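Local coordinates for trilobed Protease (Pyrococcus furiosus, PDB 2GOP), which is probably a peptide-cleaving enzyme of a hyperthermophilic archaeon, represented here by its beta-propeller domain, whose ring is not fastened by pairing strands from its two chain ends, at residues A[98-110]-A[115-127]. Sequence-based numbering, arbitrary orientation.
Sequences KKILEAKNIRSLE and SRKLLIVGFKRRE
Strands 105-110 and 117-123 pair antiparallel, their axes 4.4 Å apart at closest, while strand 98-103 runs past the second of them 8.0 Å away. Two classic beta bulges shift the register of the pairing. Arg107 and Ser108 both face Val121, whose O lies 2.7 Å from Arg107 N and also accepts from Ser108 N; Lys104 and Asn105 likewise share Phe123 O, the bond from Asn105 N being weak. Between the bulges Gly122 sits opposite Ile106, where a CB would clash with Asn105 O.

This hairpin supplies the first two strands of one four-stranded propeller blade, and strand 98-103 is the last of the blade before it, so the contacts of Ile100 and Leu101 with Leu118 and Ile120 join two blades, while the rest of the apolar layer is packing within one. Ile120 is its hub: CG2 meets Ile106 CD1 at 3.7 Å, CG1 lies against Leu109 CD1, and the tip of Leu101 comes head-on to CD1. Leu109 CG, turned away from its own backbone N (chi1 -176°), lets CD1 also touch Leu118 CD1 at 3.9 Å, while the other Leu118 methyl, CD2, reaches Ile100 CD1.

On the other face of the hairpin, Ser108 OG presses on Val121 CB at 3.3 Å and shares a water with Leu119 O, to which the water donates.

At the far end Arg125 folds back, bent at chi2 and chi3, across Glu102 at nearly a right angle, its NH2 3.6 Å from Glu102 OE1 in a long salt bridge. Lys99 NZ grips that same OE1 from above the carboxylate plane at 2.7 Å, and Lys82 pairs with OE2. A glutamine in place of Glu102 would probably leave Lys99, Lys82 and Arg125 without their shared negative charge, and the Arg125 guanidinium more loosely held.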
ATOM      1  N   LYS A  98       9.885   7.678  31.525  1.00 40.82           N
ATOM      2  CA  LYS A  98      11.131   8.164  30.966  1.00 43.60           C
ATOM      3  C   LYS A  98      11.257   7.806  29.499  1.00 43.73           C
ATOM      4  O   LYS A  98      10.690   6.815  29.034  1.00 42.01           O
ATOM      5  CB  LYS A  98      12.332   7.576  31.720  1.00 45.55           C
ATOM      6  CG  LYS A  98      12.354   6.054  31.757  1.00 47.55           C
ATOM      7  CD  LYS A  98      13.769   5.505  31.607  1.00 51.04           C
ATOM      8  CE  LYS A  98      13.857   4.046  32.054  1.00 54.56           C
ATOM      9  NZ  LYS A  98      12.647   3.242  31.718  1.00 59.62           N
ATOM     10  N   LYS A  99      12.023   8.625  28.787  1.00 43.81           N
ATOM     11  CA  LYS A  99      12.419   8.346  27.417  1.00 43.16           C
ATOM     12  C   LYS A  99      13.439   7.209  27.450  1.00 42.87           C
ATOM     13  O   LYS A  99      14.391   7.255  28.229  1.00 40.85           O
ATOM     14  CB  LYS A  99      13.031   9.619  26.830  1.00 43.28           C
ATOM     15  CG  LYS A  99      13.620   9.527  25.442  1.00 45.10           C
ATOM     16  CD  LYS A  99      14.473  10.776  25.191  1.00 46.62           C
ATOM     17  CE  LYS A  99      15.076  10.790  23.802  1.00 50.56           C
ATOM     18  NZ  LYS A  99      15.935  11.987  23.613  1.00 51.90           N
ATOM     19  N   ILE A 100      13.238   6.181  26.624  1.00 41.61           N
ATOM     20  CA  ILE A 100      14.198   5.074  26.551  1.00 42.71           C
ATOM     21  C   ILE A 100      14.941   4.971  25.220  1.00 42.82           C
ATOM     22  O   ILE A 100      15.964   4.296  25.140  1.00 44.41           O
ATOM     23  CB  ILE A 100      13.543   3.722  26.876  1.00 43.36           C
ATOM     24  CG1 ILE A 100      12.533   3.313  25.793  1.00 42.00           C
ATOM     25  CG2 ILE A 100      12.907   3.784  28.242  1.00 43.42           C
ATOM     26  CD1 ILE A 100      12.185   1.812  25.789  1.00 42.62           C
ATOM     27  N   LEU A 101      14.448   5.652  24.191  1.00 44.91           N
ATOM     28  CA  LEU A 101      15.026   5.550  22.860  1.00 45.96           C
ATOM     29  C   LEU A 101      14.614   6.720  21.986  1.00 45.63           C
ATOM     30  O   LEU A 101      13.529   7.266  22.134  1.00 47.08           O
ATOM     31  CB  LEU A 101      14.566   4.251  22.191  1.00 47.32           C
ATOM     32  CG  LEU A 101      15.140   3.969  20.800  1.00 47.68           C
ATOM     33  CD1 LEU A 101      16.454   3.215  20.943  1.00 48.46           C
ATOM     34  CD2 LEU A 101      14.134   3.210  19.963  1.00 47.05           C
ATOM     35  N   GLU A 102      15.499   7.071  21.064  1.00 47.56           N
ATOM     36  CA  GLU A 102      15.263   8.091  20.060  1.00 49.34           C
ATOM     37  C   GLU A 102      15.476   7.486  18.672  1.00 48.34           C
ATOM     38  O   GLU A 102      16.449   6.758  18.442  1.00 48.61           O
ATOM     39  CB  GLU A 102      16.239   9.251  20.276  1.00 51.26           C
ATOM     40  CG  GLU A 102      15.767  10.568  19.713  1.00 55.94           C
ATOM     41  CD  GLU A 102      16.640  11.734  20.139  1.00 56.92           C
ATOM     42  OE1 GLU A 102      17.209  11.683  21.251  1.00 65.52           O
ATOM     43  OE2 GLU A 102      16.748  12.708  19.361  1.00 62.83           O
ATOM     44  N   ALA A 103      14.568   7.784  17.752  1.00 46.31           N
ATOM     45  CA  ALA A 103      14.697   7.323  16.371  1.00 46.41           C
ATOM     46  C   ALA A 103      14.012   8.291  15.422  1.00 45.22           C
ATOM     47  O   ALA A 103      13.206   9.108  15.838  1.00 46.17           O
ATOM     48  CB  ALA A 103      14.112   5.928  16.217  1.00 43.67           C
ATOM     49  N   LYS A 104      14.336   8.179  14.141  1.00 47.82           N
ATOM     50  CA  LYS A 104      13.761   9.040  13.117  1.00 49.72           C
ATOM     51  C   LYS A 104      12.276   8.727  12.999  1.00 49.42           C
ATOM     52  O   LYS A 104      11.433   9.614  13.104  1.00 50.26           O
ATOM     53  CB  LYS A 104      14.476   8.808  11.781  1.00 51.35           C
ATOM     54  CG  LYS A 104      14.279   9.887  10.732  1.00 51.52           C
ATOM     55  CD  LYS A 104      15.040   9.516   9.450  1.00 55.29           C
ATOM     56  CE  LYS A 104      15.084  10.659   8.425  1.00 57.88           C
ATOM     57  NZ  LYS A 104      16.222  11.609   8.631  1.00 61.58           N
ATOM     58  N   ASN A 105      11.972   7.449  12.800  1.00 49.47           N
ATOM     59  CA  ASN A 105      10.606   6.982  12.636  1.00 47.27           C
ATOM     60  C   ASN A 105      10.415   5.633  13.343  1.00 45.49           C
ATOM     61  O   ASN A 105      11.341   4.834  13.420  1.00 44.92           O
ATOM     62  CB  ASN A 105      10.303   6.853  11.141  1.00 50.41           C
ATOM     63  CG  ASN A 105       8.829   6.631  10.856  1.00 55.04           C
ATOM     64  OD1 ASN A 105       8.438   5.593  10.317  1.00 63.24           O
ATOM     65  ND2 ASN A 105       8.001   7.608  11.218  1.00 62.71           N
ATOM     66  N   ILE A 106       9.212   5.393  13.850  1.00 43.47           N
ATOM     67  CA  ILE A 106       8.856   4.128  14.499  1.00 43.84           C
ATOM     68  C   ILE A 106       7.781   3.398  13.685  1.00 43.67           C
ATOM     69  O   ILE A 106       6.761   3.988  13.334  1.00 44.36           O
ATOM     70  CB  ILE A 106       8.357   4.375  15.937  1.00 43.84           C
ATOM     71  CG1 ILE A 106       9.464   5.044  16.771  1.00 42.23           C
ATOM     72  CG2 ILE A 106       7.835   3.069  16.579  1.00 41.55           C
ATOM     73  CD1 ILE A 106      10.725   4.199  17.015  1.00 40.86           C
ATOM     74  N   ARG A 107       8.028   2.127  13.374  1.00 42.85           N
ATOM     75  CA  ARG A 107       7.075   1.292  12.638  1.00 43.50           C
ATOM     76  C   ARG A 107       6.198   0.480  13.592  1.00 42.38           C
ATOM     77  O   ARG A 107       4.994   0.377  13.389  1.00 41.87           O
ATOM     78  CB  ARG A 107       7.803   0.340  11.681  1.00 45.23           C
ATOM     79  CG  ARG A 107       6.880  -0.394  10.716  1.00 47.97           C
ATOM     80  CD  ARG A 107       7.552  -1.593  10.087  1.00 52.05           C
ATOM     81  NE  ARG A 107       6.871  -2.036   8.867  1.00 57.19           N
ATOM     82  CZ  ARG A 107       7.102  -1.561   7.637  1.00 63.74           C
ATOM     83  NH1 ARG A 107       7.994  -0.587   7.426  1.00 65.58           N
ATOM     84  NH2 ARG A 107       6.428  -2.060   6.602  1.00 62.40           N
ATOM     85  N   SER A 108       6.799  -0.126  14.606  1.00 41.59           N
ATOM     86  CA  SER A 108       6.028  -0.923  15.565  1.00 40.15           C
ATOM     87  C   SER A 108       6.637  -0.912  16.951  1.00 40.12           C
ATOM     88  O   SER A 108       7.828  -0.630  17.131  1.00 38.70           O
ATOM     89  CB  SER A 108       5.898  -2.362  15.096  1.00 40.55           C
ATOM     90  OG  SER A 108       7.178  -2.924  14.884  1.00 42.45           O
ATOM     91  N   LEU A 109       5.790  -1.250  17.918  1.00 37.44           N
ATOM     92  CA  LEU A 109       6.130  -1.220  19.329  1.00 38.32           C
ATOM     93  C   LEU A 109       5.347  -2.333  20.013  1.00 36.82           C
ATOM     94  O   LEU A 109       4.126  -2.316  19.970  1.00 38.05           O
ATOM     95  CB  LEU A 109       5.741   0.138  19.895  1.00 38.58           C
ATOM     96  CG  LEU A 109       6.087   0.440  21.345  1.00 39.24           C
ATOM     97  CD1 LEU A 109       7.605   0.322  21.575  1.00 39.86           C
ATOM     98  CD2 LEU A 109       5.550   1.834  21.663  1.00 38.73           C
ATOM     99  N   GLU A 110       6.036  -3.321  20.592  1.00 36.10           N
ATOM    100  CA  GLU A 110       5.365  -4.541  21.066  1.00 38.50           C
ATOM    101  C   GLU A 110       6.067  -5.100  22.290  1.00 38.61           C
ATOM    102  O   GLU A 110       7.272  -5.284  22.284  1.00 38.82           O
ATOM    103  CB  GLU A 110       5.327  -5.626  19.966  1.00 38.97           C
ATOM    104  CG  GLU A 110       4.495  -6.882  20.326  1.00 41.20           C
ATOM    105  CD  GLU A 110       4.579  -8.067  19.323  1.00 43.21           C
ATOM    106  OE1 GLU A 110       5.430  -8.100  18.402  1.00 37.17           O
ATOM    107  OE2 GLU A 110       3.758  -8.995  19.481  1.00 52.81           O
ATOM    108  N   SER A 115       6.318  -8.970  29.939  1.00 37.76           N
ATOM    109  CA  SER A 115       6.120  -7.588  30.428  1.00 38.78           C
ATOM    110  C   SER A 115       7.432  -6.918  30.836  1.00 37.87           C
ATOM    111  O   SER A 115       7.437  -6.015  31.666  1.00 39.28           O
ATOM    112  CB  SER A 115       5.156  -7.552  31.632  1.00 34.29           C
ATOM    113  OG  SER A 115       3.938  -8.181  31.341  1.00 36.88           O
ATOM    114  N   ARG A 116       8.540  -7.379  30.270  1.00 40.29           N
ATOM    115  CA  ARG A 116       9.858  -6.836  30.597  1.00 42.26           C
ATOM    116  C   ARG A 116      10.595  -6.424  29.324  1.00 42.21           C
ATOM    117  O   ARG A 116      11.137  -5.315  29.257  1.00 45.10           O
ATOM    118  CB  ARG A 116      10.648  -7.866  31.410  1.00 43.29           C
ATOM    119  CG  ARG A 116      12.104  -7.568  31.591  1.00 44.62           C
ATOM    120  CD  ARG A 116      12.850  -8.779  32.156  1.00 47.64           C
ATOM    121  NE  ARG A 116      14.103  -8.975  31.429  1.00 54.09           N
ATOM    122  CZ  ARG A 116      14.419 -10.046  30.696  1.00 56.99           C
ATOM    123  NH1 ARG A 116      13.614 -11.107  30.612  1.00 57.71           N
ATOM    124  NH2 ARG A 116      15.595 -10.074  30.067  1.00 58.03           N
ATOM    125  N   LYS A 117      10.608  -7.294  28.313  1.00 39.05           N
ATOM    126  CA  LYS A 117      11.238  -6.951  27.035  1.00 39.28           C
ATOM    127  C   LYS A 117      10.280  -6.246  26.069  1.00 39.30           C
ATOM    128  O   LYS A 117       9.087  -6.575  25.982  1.00 36.22           O
ATOM    129  CB  LYS A 117      11.829  -8.185  26.367  1.00 39.15           C
ATOM    130  CG  LYS A 117      12.880  -8.898  27.226  1.00 38.10           C
ATOM    131  CD  LYS A 117      13.669  -9.936  26.429  1.00 39.85           C
ATOM    132  CE  LYS A 117      12.820 -11.127  25.960  1.00 40.11           C
ATOM    133  NZ  LYS A 117      12.380 -12.047  27.055  1.00 39.14           N
ATOM    134  N   LEU A 118      10.839  -5.308  25.312  1.00 39.32           N
ATOM    135  CA  LEU A 118      10.088  -4.472  24.400  1.00 39.32           C
ATOM    136  C   LEU A 118      10.761  -4.489  23.013  1.00 40.36           C
ATOM    137  O   LEU A 118      11.964  -4.208  22.891  1.00 40.32           O
ATOM    138  CB  LEU A 118      10.039  -3.066  24.992  1.00 41.80           C
ATOM    139  CG  LEU A 118       9.113  -1.992  24.434  1.00 42.07           C
ATOM    140  CD1 LEU A 118       7.655  -2.453  24.381  1.00 40.88           C
ATOM    141  CD2 LEU A 118       9.276  -0.726  25.281  1.00 43.91           C
ATOM    142  N   LEU A 119       9.998  -4.869  21.985  1.00 36.95           N
ATOM    143  CA  LEU A 119      10.483  -4.873  20.600  1.00 36.09           C
ATOM    144  C   LEU A 119      10.086  -3.572  19.917  1.00 38.09           C
ATOM    145  O   LEU A 119       8.899  -3.261  19.802  1.00 36.74           O
ATOM    146  CB  LEU A 119       9.907  -6.041  19.801  1.00 36.91           C
ATOM    147  CG  LEU A 119      10.319  -6.090  18.309  1.00 34.96           C
ATOM    148  CD1 LEU A 119      11.836  -6.291  18.177  1.00 33.41           C
ATOM    149  CD2 LEU A 119       9.539  -7.161  17.541  1.00 34.43           C
ATOM    150  N   ILE A 120      11.094  -2.829  19.466  1.00 38.54           N
ATOM    151  CA  ILE A 120      10.908  -1.601  18.708  1.00 38.31           C
ATOM    152  C   ILE A 120      11.467  -1.798  17.305  1.00 38.78           C
ATOM    153  O   ILE A 120      12.623  -2.205  17.133  1.00 39.50           O
ATOM    154  CB  ILE A 120      11.659  -0.417  19.366  1.00 40.18           C
ATOM    155  CG1 ILE A 120      11.264  -0.277  20.847  1.00 39.35           C
ATOM    156  CG2 ILE A 120      11.380   0.892  18.611  1.00 39.05           C
ATOM    157  CD1 ILE A 120      12.309   0.381  21.680  1.00 39.26           C
ATOM    158  N   VAL A 121      10.645  -1.506  16.298  1.00 40.10           N
ATOM    159  CA  VAL A 121      11.093  -1.520  14.909  1.00 38.91           C
ATOM    160  C   VAL A 121      10.915  -0.120  14.295  1.00 38.93           C
ATOM    161  O   VAL A 121       9.879   0.525  14.455  1.00 38.37           O
ATOM    162  CB  VAL A 121      10.376  -2.615  14.079  1.00 37.70           C
ATOM    163  CG1 VAL A 121      10.930  -2.661  12.669  1.00 39.00           C
ATOM    164  CG2 VAL A 121      10.519  -3.977  14.766  1.00 35.72           C
ATOM    165  N   GLY A 122      11.951   0.354  13.620  1.00 38.15           N
ATOM    166  CA  GLY A 122      11.951   1.707  13.110  1.00 40.45           C
ATOM    167  C   GLY A 122      13.185   2.047  12.308  1.00 41.15           C
ATOM    168  O   GLY A 122      13.895   1.160  11.818  1.00 37.74           O
ATOM    169  N   PHE A 123      13.424   3.345  12.166  1.00 43.73           N
ATOM    170  CA  PHE A 123      14.495   3.859  11.328  1.00 48.04           C
ATOM    171  C   PHE A 123      15.393   4.767  12.136  1.00 49.86           C
ATOM    172  O   PHE A 123      14.929   5.701  12.799  1.00 49.45           O
ATOM    173  CB  PHE A 123      13.900   4.577  10.128  1.00 52.21           C
ATOM    174  CG  PHE A 123      13.156   3.658   9.216  1.00 54.83           C
ATOM    175  CD1 PHE A 123      11.814   3.368   9.445  1.00 59.18           C
ATOM    176  CD2 PHE A 123      13.810   3.027   8.167  1.00 57.78           C
ATOM    177  CE1 PHE A 123      11.129   2.493   8.625  1.00 56.65           C
ATOM    178  CE2 PHE A 123      13.134   2.156   7.334  1.00 55.47           C
ATOM    179  CZ  PHE A 123      11.789   1.893   7.559  1.00 58.30           C
ATOM    180  N   LYS A 124      16.685   4.469  12.080  1.00 52.27           N
ATOM    181  CA  LYS A 124      17.666   5.037  12.994  1.00 55.20           C
ATOM    182  C   LYS A 124      17.844   6.520  12.718  1.00 57.13           C
ATOM    183  O   LYS A 124      17.613   6.989  11.595  1.00 55.19           O
ATOM    184  CB  LYS A 124      19.008   4.314  12.831  1.00 56.19           C
ATOM    185  CG  LYS A 124      19.756   4.027  14.112  1.00 55.98           C
ATOM    186  CD  LYS A 124      20.823   2.991  13.843  1.00 56.71           C
ATOM    187  CE  LYS A 124      21.616   2.654  15.080  1.00 58.97           C
ATOM    188  NZ  LYS A 124      22.391   1.396  14.869  1.00 60.95           N
ATOM    189  N   ARG A 125      18.260   7.249  13.749  1.00 59.47           N
ATOM    190  CA  ARG A 125      18.475   8.686  13.641  1.00 61.40           C
ATOM    191  C   ARG A 125      19.967   9.012  13.504  1.00 62.72           C
ATOM    192  O   ARG A 125      20.821   8.329  14.081  1.00 62.02           O
ATOM    193  CB  ARG A 125      17.834   9.422  14.831  1.00 62.67           C
ATOM    194  CG  ARG A 125      18.504   9.221  16.199  1.00 64.09           C
ATOM    195  CD  ARG A 125      19.593  10.257  16.475  1.00 65.92           C
ATOM    196  NE  ARG A 125      19.710  10.595  17.895  1.00 66.47           N
ATOM    197  CZ  ARG A 125      20.290   9.832  18.821  1.00 67.78           C
ATOM    198  NH1 ARG A 125      20.818   8.652  18.506  1.00 68.29           N
ATOM    199  NH2 ARG A 125      20.337  10.254  20.082  1.00 67.44           N
ATOM    200  N   ARG A 126      20.255  10.049  12.717  1.00 63.57           N
ATOM    201  CA  ARG A 126      21.620  10.545  12.503  1.00 64.91           C
ATOM    202  C   ARG A 126      22.289  11.022  13.795  1.00 65.75           C
ATOM    203  O   ARG A 126      21.624  11.560  14.681  1.00 66.09           O
ATOM    204  CB  ARG A 126      21.614  11.704  11.489  1.00 64.84           C
ATOM    205  CG  ARG A 126      20.738  12.894  11.898  1.00 65.29           C
ATOM    206  CD  ARG A 126      20.999  14.129  11.054  1.00 66.05           C
ATOM    207  NE  ARG A 126      20.384  14.041   9.730  1.00 66.57           N
ATOM    208  CZ  ARG A 126      20.251  15.065   8.886  1.00 67.57           C
ATOM    209  NH1 ARG A 126      20.683  16.283   9.210  1.00 66.89           N
ATOM    210  NH2 ARG A 126      19.673  14.873   7.705  1.00 68.13           N
ATOM    211  N   GLU A 127      23.607  10.837  13.876  1.00 66.55           N
ATOM    212  CA  GLU A 127      24.412  11.283  15.021  1.00 66.65           C
ATOM    213  C   GLU A 127      24.042  10.530  16.302  1.00 66.70           C
ATOM    214  O   GLU A 127      24.889  10.305  17.169  1.00 66.28           O
ATOM    215  CB  GLU A 127      24.283  12.799  15.237  1.00 66.66           C
ATOM    216  CG  GLU A 127      24.443  13.634  13.967  1.00 67.21           C
ATOM    217  CD  GLU A 127      24.051  15.087  14.165  1.00 67.26           C
ATOM    218  OE1 GLU A 127      24.885  15.866  14.680  1.00 66.82           O
ATOM    219  OE2 GLU A 127      22.913  15.452  13.791  1.00 66.33           O
TER
HETATM  220  O   HOH W   1       7.648  -4.127  17.359  1.00 43.99           O